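Local coordinates for protein tRNA(Ile2) 2-agmatinylcytidine synthetase TiaS (Archaeoglobus fulgidus, PDB 6AGG) that uses ATP to attach agmatine to the wobble cytidine of its isoleucine tRNA, forming 2-agmatinylcytidine and switching the codon read from AUG to AUA, at residues L42-P47 against T244-D249; K111-V116 against T248-I253; Y175-F180 against D200-I205. One frame throughout, in Å; residues are numbered along the deposited sequence.

Interaction 1: L42-P47 against T244-D249; sequences LIRLNP and TNHATD. With ACP (phosphomethylphosphonic acid adenylate ester), chain C.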
loop_
_atom_site.group_PDB
_atom_site.type_symbol
_atom_site.label_atom_id
_atom_site.label_comp_id
_atom_site.label_asym_id
_atom_site.label_seq_id
_atom_site.Cartn_x
_atom_site.Cartn_y
_atom_site.Cartn_z
ATOM N N LEU A 42 -7.790 -12.229 1.376
ATOM C CA LEU A 42 -8.037 -10.890 0.855
ATOM C C LEU A 42 -6.850 -10.489 -0.011
ATOM O O LEU A 42 -5.812 -10.091 0.500
ATOM C CB LEU A 42 -8.222 -9.881 1.992
ATOM C CG LEU A 42 -9.067 -8.617 1.784
ATOM C CD1 LEU A 42 -8.600 -7.486 2.712
ATOM C CD2 LEU A 42 -9.113 -8.141 0.328
ATOM N N ILE A 43 -7.024 -10.617 -1.321
ATOM C CA ILE A 43 -5.984 -10.332 -2.299
ATOM C C ILE A 43 -6.090 -8.930 -2.925
ATOM O O ILE A 43 -7.013 -8.638 -3.697
ATOM C CB ILE A 43 -6.008 -11.381 -3.437
ATOM C CG1 ILE A 43 -5.986 -12.804 -2.862
ATOM C CG2 ILE A 43 -4.865 -11.125 -4.431
ATOM C CD1 ILE A 43 -4.696 -13.138 -2.079
ATOM N N ARG A 44 -5.123 -8.077 -2.603
ATOM C CA ARG A 44 -5.025 -6.760 -3.224
ATOM C C ARG A 44 -4.496 -6.863 -4.650
ATOM O O ARG A 44 -3.573 -7.623 -4.938
ATOM C CB ARG A 44 -4.141 -5.832 -2.393
ATOM C CG ARG A 44 -4.743 -5.473 -1.051
ATOM C CD ARG A 44 -6.112 -4.823 -1.218
ATOM N NE ARG A 44 -6.808 -4.716 0.059
ATOM C CZ ARG A 44 -7.770 -3.840 0.317
ATOM N NH1 ARG A 44 -8.151 -2.980 -0.616
ATOM N NH2 ARG A 44 -8.342 -3.817 1.514
ATOM N N LEU A 45 -5.103 -6.098 -5.546
ATOM C CA LEU A 45 -4.739 -6.158 -6.952
ATOM C C LEU A 45 -4.168 -4.819 -7.384
ATOM O O LEU A 45 -4.082 -3.886 -6.576
ATOM C CB LEU A 45 -5.952 -6.548 -7.806
ATOM C CG LEU A 45 -6.768 -7.759 -7.328
ATOM C CD1 LEU A 45 -7.930 -8.022 -8.251
ATOM C CD2 LEU A 45 -5.907 -9.005 -7.230
ATOM N N ASN A 46 -3.765 -4.728 -8.646
ATOM C CA ASN A 46 -3.121 -3.519 -9.120
ATOM C C ASN A 46 -3.892 -2.282 -8.635
ATOM O O ASN A 46 -5.086 -2.106 -8.941
ATOM C CB ASN A 46 -2.960 -3.555 -10.638
ATOM C CG ASN A 46 -2.335 -2.299 -11.184
ATOM O OD1 ASN A 46 -2.219 -1.296 -10.481
ATOM N ND2 ASN A 46 -1.935 -2.341 -12.449
ATOM N N PRO A 47 -3.210 -1.434 -7.846
ATOM C CA PRO A 47 -3.813 -0.282 -7.159
ATOM C C PRO A 47 -3.948 1.003 -7.982
ATOM O O PRO A 47 -4.376 2.017 -7.436
ATOM C CB PRO A 47 -2.881 -0.060 -5.966
ATOM C CG PRO A 47 -1.574 -0.589 -6.414
ATOM C CD PRO A 47 -1.846 -1.710 -7.374
ATOM N N THR A 244 -3.675 -12.207 3.715
ATOM C CA THR A 244 -3.648 -11.138 2.708
ATOM C C THR A 244 -2.275 -10.935 2.054
ATOM O O THR A 244 -1.309 -11.623 2.377
ATOM C CB THR A 244 -4.096 -9.777 3.310
ATOM O OG1 THR A 244 -3.089 -9.279 4.208
ATOM C CG2 THR A 244 -5.433 -9.923 4.056
ATOM N N ASN A 245 -2.213 -9.991 1.117
ATOM C CA ASN A 245 -0.941 -9.538 0.552
ATOM C C ASN A 245 -0.688 -8.070 0.879
ATOM O O ASN A 245 0.173 -7.430 0.286
ATOM C CB ASN A 245 -0.845 -9.809 -0.962
ATOM C CG ASN A 245 -1.935 -9.099 -1.778
ATOM O OD1 ASN A 245 -2.912 -8.575 -1.231
ATOM N ND2 ASN A 245 -1.769 -9.101 -3.104
ATOM N N HIS A 246 -1.465 -7.550 1.825
ATOM C CA HIS A 246 -1.195 -6.247 2.415
ATOM C C HIS A 246 0.247 -6.203 2.868
ATOM O O HIS A 246 0.727 -7.166 3.457
ATOM C CB HIS A 246 -2.061 -6.028 3.652
ATOM C CG HIS A 246 -3.522 -5.978 3.368
ATOM N ND1 HIS A 246 -4.038 -5.405 2.226
ATOM C CD2 HIS A 246 -4.586 -6.426 4.081
ATOM C CE1 HIS A 246 -5.355 -5.495 2.250
ATOM N NE2 HIS A 246 -5.708 -6.110 3.366
ATOM N N ALA A 247 0.922 -5.089 2.603
ATOM C CA ALA A 247 2.242 -4.832 3.172
ATOM C C ALA A 247 3.322 -5.824 2.714
ATOM O O ALA A 247 4.100 -6.328 3.517
ATOM C CB ALA A 247 2.151 -4.805 4.711
ATOM N N THR A 248 3.365 -6.115 1.423
ATOM C CA THR A 248 4.376 -7.032 0.915
ATOM C C THR A 248 5.140 -6.456 -0.275
ATOM O O THR A 248 6.200 -6.964 -0.636
ATOM C CB THR A 248 3.779 -8.403 0.525
ATOM O OG1 THR A 248 2.934 -8.255 -0.622
ATOM C CG2 THR A 248 3.004 -9.017 1.682
ATOM N N ASP A 249 4.597 -5.389 -0.865
ATOM C CA ASP A 249 5.176 -4.751 -2.051
ATOM C C ASP A 249 5.115 -5.696 -3.225
ATOM O O ASP A 249 5.985 -5.672 -4.102
ATOM C CB ASP A 249 6.624 -4.284 -1.816
ATOM C CG ASP A 249 6.691 -2.952 -1.085
ATOM O OD1 ASP A 249 5.644 -2.266 -0.984
ATOM O OD2 ASP A 249 7.783 -2.592 -0.613
HETATM P PG ACP C . -13.880 -2.480 -1.917
HETATM O O1G ACP C . -15.210 -3.109 -1.311
HETATM O O2G ACP C . -14.778 -1.130 -1.524
HETATM O O3G ACP C . -13.351 -2.754 -0.283
HETATM P PB ACP C . -12.090 -3.839 -5.217
HETATM O O1B ACP C . -11.482 -4.508 -4.506
HETATM O O2B ACP C . -11.326 -2.690 -5.421
HETATM C C3B ACP C . -13.024 -3.108 -3.640
HETATM P PA ACP C . -13.998 -3.258 -7.162
HETATM O O1A ACP C . -15.261 -2.734 -7.136
HETATM O O2A ACP C . -14.070 -4.699 -7.188
HETATM O O3A ACP C . -13.214 -2.780 -5.888
HETATM O "O5'" ACP C . -13.222 -2.733 -8.653
HETATM C "C5'" ACP C . -12.281 -3.687 -9.256
HETATM C "C4'" ACP C . -12.626 -4.266 -10.597
HETATM O "O4'" ACP C . -11.499 -4.156 -11.396
HETATM C "C3'" ACP C . -12.896 -5.713 -10.449
HETATM O "O3'" ACP C . -13.845 -6.080 -11.430
HETATM C "C2'" ACP C . -11.674 -6.343 -10.711
HETATM O "O2'" ACP C . -11.873 -7.700 -11.157
HETATM C "C1'" ACP C . -11.047 -5.545 -11.671
HETATM N N9 ACP C . -9.544 -5.634 -11.632
HETATM C C8 ACP C . -8.806 -5.873 -10.549
HETATM N N7 ACP C . -7.502 -5.846 -10.922
HETATM C C5 ACP C . -7.426 -5.579 -12.254
HETATM C C6 ACP C . -6.346 -5.436 -13.175
HETATM N N6 ACP C . -5.046 -5.568 -12.792
HETATM N N1 ACP C . -6.661 -5.162 -14.468
HETATM C C2 ACP C . -7.925 -5.023 -14.885
HETATM N N3 ACP C . -8.946 -5.155 -14.031
HETATM C C4 ACP C . -8.729 -5.432 -12.720
#
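Leu42 lies next to Thr244 where the ends of strands 35-44 and 239-244, parallel neighbours in the central mixed sheet, join the TCKD and FLD parts of the enzyme. CB of Leu42 packs on CG2 of Thr244 at 3.5 Å, and its CD1 comes to the rim of the His246 imidazole. The Thr244 hydroxyl itself turns to Thr157. Ile43 adds a looser touch, its CG2 meeting ND2 of Asn245 at 3.9 Å. At Arg44 the backbone is gripped at two points by one side-chain amide, which binds it just beyond the end of strand 239-244. With CG between its backbone N and carbonyl carbon (chi1 60°), the Asn245 amide is brought to the Arg44 backbone. Arg44 N gives to Asn245 OD1 at 2.6 Å, and Asn245 ND2 gives to Arg44 O at 3.0 Å, nearly straight at 171° and on a carbonyl lone pair. The aliphatic part of Arg44 runs past the His246 ring, with CG 3.4 Å from ND1. Leu45 turns to the nucleotide analogue instead, its CD1 3.3 Å from C8 of the adenine, and CB of Asn46 lies 3.6 Å from N6 of the same base.

Interaction 2: K111-V116 against T248-I253; sequences KAIKDV and TDMHLI. With ACP (phosphomethylphosphonic acid adenylate ester), chain C.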
loop_
_atom_site.group_PDB
_atom_site.type_symbol
_atom_site.label_atom_id
_atom_site.label_comp_id
_atom_site.label_asym_id
_atom_site.label_seq_id
_atom_site.Cartn_x
_atom_site.Cartn_y
_atom_site.Cartn_z
ATOM N N LYS A 111 -0.394 -10.992 -13.158
ATOM C CA LYS A 111 -0.697 -9.941 -14.110
ATOM C C LYS A 111 -1.801 -9.010 -13.588
ATOM O O LYS A 111 -1.908 -7.868 -14.022
ATOM C CB LYS A 111 -1.092 -10.560 -15.443
ATOM C CG LYS A 111 -1.299 -9.565 -16.537
ATOM C CD LYS A 111 -1.539 -10.266 -17.851
ATOM C CE LYS A 111 -1.489 -9.295 -19.013
ATOM N NZ LYS A 111 -1.696 -9.979 -20.321
ATOM N N ALA A 112 -2.623 -9.495 -12.658
ATOM C CA ALA A 112 -3.705 -8.682 -12.125
ATOM C C ALA A 112 -3.186 -7.740 -11.061
ATOM O O ALA A 112 -3.788 -6.688 -10.802
ATOM C CB ALA A 112 -4.828 -9.552 -11.556
ATOM N N ILE A 113 -2.076 -8.122 -10.435
ATOM C CA ILE A 113 -1.558 -7.354 -9.312
ATOM C C ILE A 113 -0.552 -6.328 -9.795
ATOM O O ILE A 113 -0.463 -5.234 -9.244
ATOM C CB ILE A 113 -0.906 -8.252 -8.262
ATOM C CG1 ILE A 113 -1.865 -9.363 -7.844
ATOM C CG2 ILE A 113 -0.456 -7.419 -7.055
ATOM C CD1 ILE A 113 -1.270 -10.366 -6.847
ATOM N N LYS A 114 0.188 -6.688 -10.838
ATOM C CA LYS A 114 1.294 -5.883 -11.308
ATOM C C LYS A 114 0.961 -5.172 -12.608
ATOM O O LYS A 114 1.584 -4.165 -12.952
ATOM C CB LYS A 114 2.545 -6.760 -11.487
ATOM C CG LYS A 114 3.325 -7.065 -10.192
ATOM C CD LYS A 114 4.387 -8.148 -10.436
ATOM C CE LYS A 114 5.308 -8.375 -9.233
ATOM N NZ LYS A 114 4.715 -9.213 -8.138
ATOM N N ASP A 115 -0.032 -5.691 -13.320
ATOM C CA ASP A 115 -0.316 -5.247 -14.684
ATOM C C ASP A 115 -1.794 -4.855 -14.858
ATOM O O ASP A 115 -2.479 -4.517 -13.891
ATOM C CB ASP A 115 0.064 -6.362 -15.662
ATOM C CG ASP A 115 0.447 -5.846 -17.029
ATOM O OD1 ASP A 115 -0.399 -5.198 -17.680
ATOM O OD2 ASP A 115 1.587 -6.117 -17.467
ATOM N N VAL A 116 -2.272 -4.909 -16.097
ATOM C CA VAL A 116 -3.643 -4.536 -16.435
ATOM C C VAL A 116 -4.302 -5.600 -17.315
ATOM O O VAL A 116 -3.732 -6.016 -18.325
ATOM C CB VAL A 116 -3.666 -3.191 -17.190
ATOM C CG1 VAL A 116 -4.980 -3.007 -17.924
ATOM C CG2 VAL A 116 -3.409 -2.037 -16.237
ATOM N N THR A 248 3.365 -6.115 1.423
ATOM C CA THR A 248 4.376 -7.032 0.915
ATOM C C THR A 248 5.140 -6.456 -0.275
ATOM O O THR A 248 6.200 -6.964 -0.636
ATOM C CB THR A 248 3.779 -8.403 0.525
ATOM O OG1 THR A 248 2.934 -8.255 -0.622
ATOM C CG2 THR A 248 3.004 -9.017 1.682
ATOM N N ASP A 249 4.597 -5.389 -0.865
ATOM C CA ASP A 249 5.176 -4.751 -2.051
ATOM C C ASP A 249 5.115 -5.696 -3.225
ATOM O O ASP A 249 5.985 -5.672 -4.102
ATOM C CB ASP A 249 6.624 -4.284 -1.816
ATOM C CG ASP A 249 6.691 -2.952 -1.085
ATOM O OD1 ASP A 249 5.644 -2.266 -0.984
ATOM O OD2 ASP A 249 7.783 -2.592 -0.613
ATOM N N MET A 250 4.073 -6.523 -3.231
ATOM C CA MET A 250 3.889 -7.552 -4.243
ATOM C C MET A 250 3.577 -6.913 -5.589
ATOM O O MET A 250 3.645 -7.568 -6.622
ATOM C CB MET A 250 2.789 -8.513 -3.798
ATOM C CG MET A 250 2.545 -9.729 -4.689
ATOM S SD MET A 250 1.570 -10.990 -3.818
ATOM C CE MET A 250 1.260 -12.176 -5.128
ATOM N N HIS A 251 3.267 -5.620 -5.569
ATOM C CA HIS A 251 2.881 -4.893 -6.780
ATOM C C HIS A 251 4.061 -4.198 -7.484
ATOM O O HIS A 251 3.943 -3.765 -8.643
ATOM C CB HIS A 251 1.830 -3.838 -6.432
ATOM C CG HIS A 251 2.364 -2.709 -5.603
ATOM N ND1 HIS A 251 2.951 -2.905 -4.371
ATOM C CD2 HIS A 251 2.410 -1.376 -5.833
ATOM C CE1 HIS A 251 3.332 -1.738 -3.876
ATOM N NE2 HIS A 251 3.012 -0.794 -4.744
ATOM N N LEU A 252 5.182 -4.069 -6.777
ATOM C CA LEU A 252 6.345 -3.363 -7.330
ATOM C C LEU A 252 7.044 -4.182 -8.395
ATOM O O LEU A 252 7.277 -5.387 -8.239
ATOM C CB LEU A 252 7.358 -2.971 -6.247
ATOM C CG LEU A 252 6.837 -2.085 -5.117
ATOM C CD1 LEU A 252 7.960 -1.774 -4.139
ATOM C CD2 LEU A 252 6.197 -0.807 -5.661
ATOM N N ILE A 253 7.364 -3.504 -9.485
ATOM C CA ILE A 253 8.184 -4.072 -10.540
ATOM C C ILE A 253 9.614 -3.524 -10.472
ATOM O O ILE A 253 9.831 -2.306 -10.477
ATOM C CB ILE A 253 7.591 -3.719 -11.903
ATOM C CG1 ILE A 253 6.137 -4.205 -11.981
ATOM C CG2 ILE A 253 8.488 -4.244 -13.037
ATOM C CD1 ILE A 253 5.342 -3.595 -13.135
HETATM P PG ACP C . -13.880 -2.480 -1.917
HETATM O O1G ACP C . -15.210 -3.109 -1.311
HETATM O O2G ACP C . -14.778 -1.130 -1.524
HETATM O O3G ACP C . -13.351 -2.754 -0.283
HETATM P PB ACP C . -12.090 -3.839 -5.217
HETATM O O1B ACP C . -11.482 -4.508 -4.506
HETATM O O2B ACP C . -11.326 -2.690 -5.421
HETATM C C3B ACP C . -13.024 -3.108 -3.640
HETATM P PA ACP C . -13.998 -3.258 -7.162
HETATM O O1A ACP C . -15.261 -2.734 -7.136
HETATM O O2A ACP C . -14.070 -4.699 -7.188
HETATM O O3A ACP C . -13.214 -2.780 -5.888
HETATM O "O5'" ACP C . -13.222 -2.733 -8.653
HETATM C "C5'" ACP C . -12.281 -3.687 -9.256
HETATM C "C4'" ACP C . -12.626 -4.266 -10.597
HETATM O "O4'" ACP C . -11.499 -4.156 -11.396
HETATM C "C3'" ACP C . -12.896 -5.713 -10.449
HETATM O "O3'" ACP C . -13.845 -6.080 -11.430
HETATM C "C2'" ACP C . -11.674 -6.343 -10.711
HETATM O "O2'" ACP C . -11.873 -7.700 -11.157
HETATM C "C1'" ACP C . -11.047 -5.545 -11.671
HETATM N N9 ACP C . -9.544 -5.634 -11.632
HETATM C C8 ACP C . -8.806 -5.873 -10.549
HETATM N N7 ACP C . -7.502 -5.846 -10.922
HETATM C C5 ACP C . -7.426 -5.579 -12.254
HETATM C C6 ACP C . -6.346 -5.436 -13.175
HETATM N N6 ACP C . -5.046 -5.568 -12.792
HETATM N N1 ACP C . -6.661 -5.162 -14.468
HETATM C C2 ACP C . -7.925 -5.023 -14.885
HETATM N N3 ACP C . -8.946 -5.155 -14.031
HETATM C C4 ACP C . -8.729 -5.432 -12.720
HETATM O O HOH W 1 3.121 -3.073 -10.873
#
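This is a partly buried contact between a helix end and a turn: the last residues of helix 106-114 lie against the type I beta turn Asp249-Leu252, which leads into strand 252-254. Lys114 and Met250 carry most of it. The lysine chain runs extended along the turn backbone and bends only at its last torsion (chi4 79°), which brings NZ to the carbonyl of Met250. NZ donates to Met250 O in a bond that is very short as modelled, 2.5 Å, a length not to be relied on at this resolution; the same ammonium has a long, weak ion pair with Asp110. Further back along the lysine, CG passes 3.7 Å from His251 O. One water bridges the two backbones, donating to Lys114 O at 2.8 Å and to His251 O. Beside this polar strip Met250 stretches out, CG anti to its backbone N (chi1 -175°) and the chain extended beyond it, which carries CE to CD1 of Ile113 at 3.6 Å. CD1 of Ile253 lies 3.8 Å from Lys114 O. His251 NE2 is bonded to Glu334. Strand 252-254 then pairs in parallel with strand 265-273 of the sheet containing the OB-fold. The helix end also serves the nucleotide: N6 of the ATP analogue donates to Ala112 O at 2.6 Å and to Asp115 O at 3.0 Å. Backbone carbonyls reading the exocyclic amine in this way are typical of an adenine-binding pocket.

Interaction 3: Y175-F180 against D200-I205; sequences YDEESF and DVVVCI. With AG2 (agmatine), chain D.
Tyr175 holds its CG between its backbone N and carbonyl carbon (chi1 55°), while Ile205 carries CG1 anti to the carbonyl carbon (chi1 -66°) and continues extended to CD1; these rotations set the isoleucine methyl against the tyrosine ring. CD1 of Ile205 lies over the middle of one ring face, 3.6 Å from the centroid and 11° off the normal, a CH-pi contact. The same methyl reaches the Phe180 ring obliquely, neither over its face nor at its edge, 3.9 Å from its CZ, so one methyl touches both aromatic side chains. Phe180 and Ile205 cross at about a right angle. In the FLD part of the protein, this apolar patch seats the start of helix 177-187 on the segment that leaves the small hairpin of strands 195-196 and 201-202, whose turn region carries a G1 beta bulge at Asp200 and Val201. Cys204 also meets the phenylalanine obliquely, its SG 3.9 Å from Phe180 CD1, and makes a sulfur-aromatic contact with the centroid at 4.7 Å. Val202 adds a more distant touch, CG1 to Phe180 CG at 4.5 Å, and its CG2 lies near the Glu177 carboxylate. Val231 and Thr233 also pack on the Phe180 side chain. Beyond the patch, the 200-205 segment turns other atoms to bound agmatine, which is hydrogen-bonded to the carbonyls of Gly215 and Asp193. Cys204 CB comes within 3.2 Å of its guanidinium NH2, and Val203 CG1 lies 3.2 Å from its CG.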
loop_
_atom_site.group_PDB
_atom_site.type_symbol
_atom_site.label_atom_id
_atom_site.label_comp_id
_atom_site.label_asym_id
_atom_site.label_seq_id
_atom_site.Cartn_x
_atom_site.Cartn_y
_atom_site.Cartn_z
ATOM N N TYR A 175 -16.296 4.211 19.051
ATOM C CA TYR A 175 -15.098 3.503 19.491
ATOM C C TYR A 175 -14.233 4.289 20.477
ATOM O O TYR A 175 -14.258 5.522 20.509
ATOM C CB TYR A 175 -14.255 3.111 18.281
ATOM C CG TYR A 175 -13.884 4.275 17.389
ATOM C CD1 TYR A 175 -12.671 4.942 17.555
ATOM C CD2 TYR A 175 -14.741 4.705 16.374
ATOM C CE1 TYR A 175 -12.317 6.003 16.739
ATOM C CE2 TYR A 175 -14.399 5.767 15.550
ATOM C CZ TYR A 175 -13.182 6.414 15.739
ATOM O OH TYR A 175 -12.821 7.469 14.931
ATOM N N ASP A 176 -13.462 3.551 21.272
ATOM C CA ASP A 176 -12.517 4.143 22.202
ATOM C C ASP A 176 -11.134 4.253 21.558
ATOM O O ASP A 176 -10.527 3.253 21.162
ATOM C CB ASP A 176 -12.444 3.319 23.487
ATOM C CG ASP A 176 -11.805 4.083 24.635
ATOM O OD1 ASP A 176 -11.188 5.142 24.380
ATOM O OD2 ASP A 176 -11.918 3.620 25.793
ATOM N N GLU A 177 -10.635 5.478 21.461
ATOM C CA GLU A 177 -9.402 5.733 20.731
ATOM C C GLU A 177 -8.166 5.205 21.450
ATOM O O GLU A 177 -7.415 4.398 20.892
ATOM C CB GLU A 177 -9.261 7.223 20.445
ATOM C CG GLU A 177 -10.501 7.817 19.820
ATOM C CD GLU A 177 -10.186 8.983 18.920
ATOM O OE1 GLU A 177 -8.989 9.278 18.737
ATOM O OE2 GLU A 177 -11.135 9.600 18.393
ATOM N N GLU A 178 -7.957 5.659 22.682
ATOM C CA GLU A 178 -6.802 5.224 23.456
ATOM C C GLU A 178 -6.739 3.702 23.458
ATOM O O GLU A 178 -5.669 3.111 23.291
ATOM C CB GLU A 178 -6.877 5.757 24.888
ATOM C CG GLU A 178 -7.374 7.193 24.995
ATOM C CD GLU A 178 -6.529 8.170 24.204
ATOM O OE1 GLU A 178 -5.309 8.250 24.464
ATOM O OE2 GLU A 178 -7.085 8.855 23.319
ATOM N N SER A 179 -7.901 3.082 23.651
ATOM C CA SER A 179 -8.057 1.635 23.533
ATOM C C SER A 179 -7.207 1.043 22.394
ATOM O O SER A 179 -6.658 -0.054 22.523
ATOM C CB SER A 179 -9.544 1.298 23.340
ATOM O OG SER A 179 -9.742 0.038 22.720
ATOM N N PHE A 180 -7.088 1.780 21.290
ATOM C CA PHE A 180 -6.357 1.306 20.118
ATOM C C PHE A 180 -4.855 1.557 20.207
ATOM O O PHE A 180 -4.051 0.694 19.848
ATOM C CB PHE A 180 -6.921 1.930 18.837
ATOM C CG PHE A 180 -8.211 1.304 18.370
ATOM C CD1 PHE A 180 -8.196 0.178 17.564
ATOM C CD2 PHE A 180 -9.433 1.839 18.737
ATOM C CE1 PHE A 180 -9.375 -0.405 17.134
ATOM C CE2 PHE A 180 -10.611 1.262 18.309
ATOM C CZ PHE A 180 -10.581 0.139 17.504
ATOM N N ASP A 200 -1.596 11.470 15.637
ATOM C CA ASP A 200 -2.720 11.251 16.547
ATOM C C ASP A 200 -3.998 10.903 15.803
ATOM O O ASP A 200 -5.042 11.506 16.040
ATOM C CB ASP A 200 -2.963 12.484 17.423
ATOM C CG ASP A 200 -3.645 12.141 18.736
ATOM O OD1 ASP A 200 -4.096 10.984 18.876
ATOM O OD2 ASP A 200 -3.742 13.027 19.615
ATOM N N VAL A 201 -3.912 9.935 14.899
ATOM C CA VAL A 201 -5.080 9.531 14.127
ATOM C C VAL A 201 -5.162 8.019 13.953
ATOM O O VAL A 201 -4.261 7.402 13.381
ATOM C CB VAL A 201 -5.124 10.229 12.752
ATOM C CG1 VAL A 201 -5.960 9.432 11.775
ATOM C CG2 VAL A 201 -5.676 11.640 12.893
ATOM N N VAL A 202 -6.244 7.431 14.462
ATOM C CA VAL A 202 -6.502 6.007 14.284
ATOM C C VAL A 202 -6.623 5.720 12.800
ATOM O O VAL A 202 -7.074 6.570 12.035
ATOM C CB VAL A 202 -7.788 5.568 14.989
ATOM C CG1 VAL A 202 -7.981 4.056 14.852
ATOM C CG2 VAL A 202 -7.746 5.979 16.448
ATOM N N VAL A 203 -6.230 4.521 12.393
ATOM C CA VAL A 203 -6.035 4.248 10.976
ATOM C C VAL A 203 -6.752 2.996 10.475
ATOM O O VAL A 203 -7.001 2.862 9.283
ATOM C CB VAL A 203 -4.519 4.181 10.644
ATOM C CG1 VAL A 203 -4.284 3.568 9.282
ATOM C CG2 VAL A 203 -3.909 5.567 10.717
ATOM N N CYS A 204 -7.092 2.092 11.385
ATOM C CA CYS A 204 -7.744 0.839 11.011
ATOM C C CYS A 204 -9.265 0.986 10.924
ATOM O O CYS A 204 -9.991 -0.001 10.816
ATOM C CB CYS A 204 -7.375 -0.275 11.997
ATOM S SG CYS A 204 -7.483 0.201 13.736
ATOM N N ILE A 205 -9.740 2.224 10.970
ATOM C CA ILE A 205 -11.170 2.473 11.015
ATOM C C ILE A 205 -11.662 3.276 9.816
ATOM O O ILE A 205 -11.340 4.453 9.671
ATOM C CB ILE A 205 -11.566 3.174 12.325
ATOM C CG1 ILE A 205 -11.332 2.227 13.506
ATOM C CG2 ILE A 205 -13.007 3.624 12.265
ATOM C CD1 ILE A 205 -11.768 2.779 14.841
HETATM N N AG2 D . -5.515 5.192 4.422
HETATM C CA AG2 D . -4.772 4.363 5.339
HETATM C CB AG2 D . -5.354 3.034 5.687
HETATM C CG AG2 D . -4.514 2.049 6.430
HETATM C CD AG2 D . -5.201 0.867 7.032
HETATM N NE AG2 D . -4.773 0.383 8.309
HETATM C CZ AG2 D . -5.404 -0.768 8.892
HETATM N NH1 AG2 D . -6.377 -1.383 8.267
HETATM N NH2 AG2 D . -5.003 -1.196 10.054
#

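How the interactions relate
From the N terminus, the chain first supplies 42-47 at the end of strand 35-44, then 111-116 at the end of helix 106-114. Both wait for the same later run: interaction 1 closes its loop at 244-249, and interaction 2 closes a shorter one at 248-253, the two sharing Thr248 and Asp249. Interaction 3 is local, its closest ends 20 residues apart, and is nested inside both larger loops. Interactions 1 and 2 touch directly, Asn46 ND2 lying 2.7 Å from Asp115 O, and both border the ATP analogue. They tie the TCKD part to the FLD end and to the strand that joins the OB-fold sheet; interaction 3, its centre about 23 Å from that of interaction 1, borders agmatine.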